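Local structure of DNA topoisomerase I-like protein (Leishmania donovani, 2B9S) at residues I20-R26 / K50-A54. The protein forms the small subunit of a heterodimeric topoisomerase I, which probably relaxes DNA by transiently cutting and rejoining one strand. Numbering follows the deposited sequence.
Sequences INYIDPR and KFPWA. With VO4 (vanadate ion), chain F; nucleotides of chain A.
Pro25 fills the packed side, its ring set against Phe51, Trp53 and Ala54. Its CG sits over one face of Phe51, 3.6 Å from the ring centroid and 23° off the normal, a CH-pi contact; the opposite face carries the aliphatic CG of Lys50. The same Pro25 CG lies 3.7 Å from Ala54 CB and 3.8 Å from Trp53 CH2. Farther along the indole, Trp53 CZ3 stands 3.7 Å from Arg26 NE, over one face of a guanidinium turned 80° from the ring plane. That guanidinium is held by Asp24 in a side-on, two-nitrogen grip, NE to OD1 at 2.9 Å and NH2 to OD2, both through syn lone pairs. Arg26 reaches back to its near neighbour because its chain bends at chi3, and NH2 also bridges to Glu247 of the large subunit. Asp24 is the N-cap of helix 25-34: OD1 accepts from Arg26 N as well, so one carboxylate caps the helix and orients the arginine. The loop that joins helix 16-21 to this helix carries Tyr22, placed as the nucleophilic tyrosine of type IB enzymes is; its OH lies 2.1 Å from the vanadium of the vanadate, which O3' of DT10 of chain A and a DNA phosphate also bind, as expected of a transition-state mimic. Toward Ile20 the packing thins out and becomes more solvent-exposed. Here Lys50, fully extended with CG anti to its backbone N (chi1 178°), spans the gap, and its NZ donates to Ile20 O at 2.7 Å, while Ile20 CG2 merely brushes the ammonium.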
ATOM      1  N   ILE E  20     -12.092   0.269  -3.429  1.00 32.08           N
ATOM      2  CA  ILE E  20     -11.443  -0.846  -2.721  1.00 31.62           C
ATOM      3  C   ILE E  20     -11.237  -0.583  -1.224  1.00 30.84           C
ATOM      4  O   ILE E  20     -11.287  -1.529  -0.422  1.00 29.12           O
ATOM      5  CB  ILE E  20     -10.020  -1.178  -3.341  1.00 33.22           C
ATOM      6  CG1 ILE E  20     -10.104  -1.725  -4.759  1.00 33.07           C
ATOM      7  CG2 ILE E  20      -9.260  -2.226  -2.525  1.00 35.48           C
ATOM      8  CD1 ILE E  20      -8.696  -1.919  -5.388  1.00 31.45           C
ATOM      9  N   ASN E  21     -10.953   0.678  -0.860  1.00 27.85           N
ATOM     10  CA  ASN E  21     -10.410   0.997   0.479  1.00 26.44           C
ATOM     11  C   ASN E  21     -11.181   2.045   1.252  1.00 24.77           C
ATOM     12  O   ASN E  21     -11.129   2.039   2.483  1.00 25.12           O
ATOM     13  CB  ASN E  21      -8.932   1.497   0.412  1.00 25.50           C
ATOM     14  CG  ASN E  21      -7.997   0.552  -0.350  1.00 25.04           C
ATOM     15  OD1 ASN E  21      -7.551  -0.448   0.180  1.00 24.70           O
ATOM     16  ND2 ASN E  21      -7.685   0.896  -1.584  1.00 25.19           N
ATOM     17  N   TYR E  22     -11.848   2.954   0.538  1.00 22.90           N
ATOM     18  CA  TYR E  22     -12.260   4.242   1.108  1.00 24.92           C
ATOM     19  C   TYR E  22     -13.764   4.502   1.248  1.00 27.59           C
ATOM     20  O   TYR E  22     -14.186   5.189   2.180  1.00 29.81           O
ATOM     21  CB  TYR E  22     -11.606   5.393   0.327  1.00 23.62           C
ATOM     22  CG  TYR E  22     -10.156   5.619   0.724  1.00 23.49           C
ATOM     23  CD1 TYR E  22      -9.113   5.214  -0.100  1.00 21.47           C
ATOM     24  CD2 TYR E  22      -9.843   6.210   1.957  1.00 23.16           C
ATOM     25  CE1 TYR E  22      -7.805   5.404   0.276  1.00 22.88           C
ATOM     26  CE2 TYR E  22      -8.532   6.404   2.350  1.00 24.00           C
ATOM     27  CZ  TYR E  22      -7.516   6.007   1.507  1.00 23.90           C
ATOM     28  OH  TYR E  22      -6.219   6.210   1.913  1.00 22.47           O
ATOM     29  N   ILE E  23     -14.563   3.989   0.311  1.00 28.33           N
ATOM     30  CA  ILE E  23     -16.019   4.170   0.331  1.00 28.11           C
ATOM     31  C   ILE E  23     -16.688   2.997   1.083  1.00 28.73           C
ATOM     32  O   ILE E  23     -16.376   1.836   0.827  1.00 26.65           O
ATOM     33  CB  ILE E  23     -16.582   4.223  -1.091  1.00 29.35           C
ATOM     34  CG1 ILE E  23     -15.901   5.321  -1.912  1.00 28.56           C
ATOM     35  CG2 ILE E  23     -18.095   4.413  -1.056  1.00 30.13           C
ATOM     36  CD1 ILE E  23     -16.038   5.111  -3.413  1.00 27.82           C
ATOM     37  N   ASP E  24     -17.581   3.303   2.028  1.00 29.01           N
ATOM     38  CA  ASP E  24     -18.364   2.270   2.684  1.00 30.97           C
ATOM     39  C   ASP E  24     -19.079   1.479   1.568  1.00 32.25           C
ATOM     40  O   ASP E  24     -19.788   2.072   0.743  1.00 34.45           O
ATOM     41  CB  ASP E  24     -19.325   2.938   3.680  1.00 31.60           C
ATOM     42  CG  ASP E  24     -19.931   1.961   4.682  1.00 30.34           C
ATOM     43  OD1 ASP E  24     -20.257   0.830   4.293  1.00 28.68           O
ATOM     44  OD2 ASP E  24     -20.106   2.344   5.864  1.00 31.55           O
ATOM     45  N   PRO E  25     -18.827   0.158   1.471  1.00 32.92           N
ATOM     46  CA  PRO E  25     -19.425  -0.588   0.350  1.00 32.84           C
ATOM     47  C   PRO E  25     -20.966  -0.696   0.444  1.00 34.45           C
ATOM     48  O   PRO E  25     -21.628  -0.960  -0.560  1.00 34.50           O
ATOM     49  CB  PRO E  25     -18.758  -1.966   0.448  1.00 32.67           C
ATOM     50  CG  PRO E  25     -18.296  -2.070   1.836  1.00 32.87           C
ATOM     51  CD  PRO E  25     -17.993  -0.702   2.331  1.00 32.12           C
ATOM     52  N   ARG E  26     -21.504  -0.479   1.648  1.00 35.52           N
ATOM     53  CA  ARG E  26     -22.939  -0.428   1.906  1.00 35.11           C
ATOM     54  C   ARG E  26     -23.599   0.781   1.233  1.00 36.45           C
ATOM     55  O   ARG E  26     -24.801   0.760   0.960  1.00 37.66           O
ATOM     56  CB  ARG E  26     -23.209  -0.397   3.415  1.00 33.90           C
ATOM     57  CG  ARG E  26     -22.740  -1.621   4.159  1.00 34.09           C
ATOM     58  CD  ARG E  26     -22.847  -1.479   5.668  1.00 33.57           C
ATOM     59  NE  ARG E  26     -21.883  -0.523   6.209  1.00 35.01           N
ATOM     60  CZ  ARG E  26     -21.594  -0.380   7.505  1.00 34.84           C
ATOM     61  NH1 ARG E  26     -22.174  -1.151   8.405  1.00 35.88           N
ATOM     62  NH2 ARG E  26     -20.708   0.523   7.904  1.00 32.12           N
ATOM     63  N   LYS E  50     -14.913  -9.702  -1.019  1.00 37.48           N
ATOM     64  CA  LYS E  50     -14.316  -8.857   0.025  1.00 35.58           C
ATOM     65  C   LYS E  50     -15.373  -8.238   0.941  1.00 34.70           C
ATOM     66  O   LYS E  50     -15.131  -8.010   2.138  1.00 34.46           O
ATOM     67  CB  LYS E  50     -13.489  -7.736  -0.606  1.00 35.01           C
ATOM     68  CG  LYS E  50     -12.885  -6.796   0.404  1.00 35.47           C
ATOM     69  CD  LYS E  50     -12.056  -5.710  -0.210  1.00 36.24           C
ATOM     70  CE  LYS E  50     -11.141  -5.143   0.850  1.00 36.35           C
ATOM     71  NZ  LYS E  50     -10.384  -3.949   0.394  1.00 38.74           N
ATOM     72  N   PHE E  51     -16.546  -7.978   0.373  1.00 32.82           N
ATOM     73  CA  PHE E  51     -17.571  -7.181   1.021  1.00 32.63           C
ATOM     74  C   PHE E  51     -18.911  -7.912   1.285  1.00 35.97           C
ATOM     75  O   PHE E  51     -19.974  -7.284   1.155  1.00 38.26           O
ATOM     76  CB  PHE E  51     -17.845  -5.951   0.156  1.00 29.96           C
ATOM     77  CG  PHE E  51     -16.713  -4.922   0.126  1.00 30.10           C
ATOM     78  CD1 PHE E  51     -16.057  -4.521   1.297  1.00 29.89           C
ATOM     79  CD2 PHE E  51     -16.341  -4.324  -1.069  1.00 27.02           C
ATOM     80  CE1 PHE E  51     -15.057  -3.562   1.260  1.00 29.19           C
ATOM     81  CE2 PHE E  51     -15.343  -3.369  -1.107  1.00 27.59           C
ATOM     82  CZ  PHE E  51     -14.704  -2.979   0.059  1.00 27.89           C
ATOM     83  N   PRO E  52     -18.880  -9.206   1.709  1.00 36.30           N
ATOM     84  CA  PRO E  52     -20.131  -9.980   1.797  1.00 37.03           C
ATOM     85  C   PRO E  52     -21.075  -9.480   2.889  1.00 37.04           C
ATOM     86  O   PRO E  52     -22.279  -9.715   2.825  1.00 38.38           O
ATOM     87  CB  PRO E  52     -19.635 -11.381   2.156  1.00 35.92           C
ATOM     88  CG  PRO E  52     -18.401 -11.147   2.890  1.00 36.25           C
ATOM     89  CD  PRO E  52     -17.741 -10.015   2.179  1.00 35.45           C
ATOM     90  N   TRP E  53     -20.504  -8.795   3.873  1.00 35.74           N
ATOM     91  CA  TRP E  53     -21.221  -8.199   4.985  1.00 34.07           C
ATOM     92  C   TRP E  53     -21.967  -6.915   4.578  1.00 33.84           C
ATOM     93  O   TRP E  53     -22.773  -6.382   5.346  1.00 33.08           O
ATOM     94  CB  TRP E  53     -20.217  -7.918   6.118  1.00 34.05           C
ATOM     95  CG  TRP E  53     -19.004  -7.051   5.713  1.00 33.64           C
ATOM     96  CD1 TRP E  53     -17.773  -7.499   5.264  1.00 32.96           C
ATOM     97  CD2 TRP E  53     -18.921  -5.611   5.730  1.00 32.72           C
ATOM     98  NE1 TRP E  53     -16.942  -6.425   5.013  1.00 32.21           N
ATOM     99  CE2 TRP E  53     -17.615  -5.258   5.284  1.00 33.40           C
ATOM    100  CE3 TRP E  53     -19.817  -4.586   6.076  1.00 32.20           C
ATOM    101  CZ2 TRP E  53     -17.182  -3.907   5.182  1.00 33.35           C
ATOM    102  CZ3 TRP E  53     -19.387  -3.238   5.966  1.00 33.64           C
ATOM    103  CH2 TRP E  53     -18.069  -2.921   5.527  1.00 33.38           C
ATOM    104  N   ALA E  54     -21.732  -6.477   3.351  1.00 34.66           N
ATOM    105  CA  ALA E  54     -22.314  -5.253   2.838  1.00 36.82           C
ATOM    106  C   ALA E  54     -23.297  -5.481   1.693  1.00 39.04           C
ATOM    107  O   ALA E  54     -23.954  -4.558   1.244  1.00 37.61           O
ATOM    108  CB  ALA E  54     -21.231  -4.321   2.400  1.00 36.77           C
TER
HETATM  109  V   VO4 F 301      -4.600   5.947   0.582  1.00 20.93           V
HETATM  110  O1  VO4 F 301      -5.256   6.949  -0.679  1.00 22.83           O
HETATM  111  O2  VO4 F 301      -3.765   6.624   1.980  1.00 19.44           O
ATOM    112  P    DT A  10      -7.458   1.484   4.917  1.00 24.45           P
ATOM    113  OP1  DT A  10      -8.106   2.724   5.333  1.00 21.37           O
ATOM    114  OP2  DT A  10      -8.192   0.343   4.305  1.00 25.80           O
ATOM    115  O5'  DT A  10      -6.334   1.865   3.845  1.00 24.12           O
ATOM    116  C5'  DT A  10      -5.649   3.133   3.869  1.00 21.60           C
ATOM    117  C4'  DT A  10      -4.711   3.234   2.690  1.00 22.46           C
ATOM    118  O4'  DT A  10      -3.762   2.142   2.671  1.00 25.17           O
ATOM    119  C3'  DT A  10      -5.374   3.150   1.314  1.00 23.88           C
ATOM    120  O3'  DT A  10      -4.853   4.190   0.544  1.00 24.53           O
ATOM    121  C2'  DT A  10      -4.952   1.822   0.698  1.00 23.12           C
ATOM    122  C1'  DT A  10      -3.571   1.724   1.312  1.00 21.84           C
ATOM    123  N1   DT A  10      -2.957   0.379   1.351  1.00 22.04           N
ATOM    124  C2   DT A  10      -1.651   0.243   0.906  1.00 20.27           C
ATOM    125  O2   DT A  10      -0.997   1.159   0.451  1.00 21.13           O
ATOM    126  N3   DT A  10      -1.140  -1.025   1.002  1.00 19.38           N
ATOM    127  C4   DT A  10      -1.790  -2.155   1.491  1.00 19.37           C
ATOM    128  O4   DT A  10      -1.210  -3.245   1.536  1.00 20.95           O
ATOM    129  C5   DT A  10      -3.152  -1.957   1.925  1.00 19.37           C
ATOM    130  C7   DT A  10      -4.014  -3.124   2.352  1.00 20.13           C
ATOM    131  C6   DT A  10      -3.667  -0.708   1.854  1.00 20.34           C
TER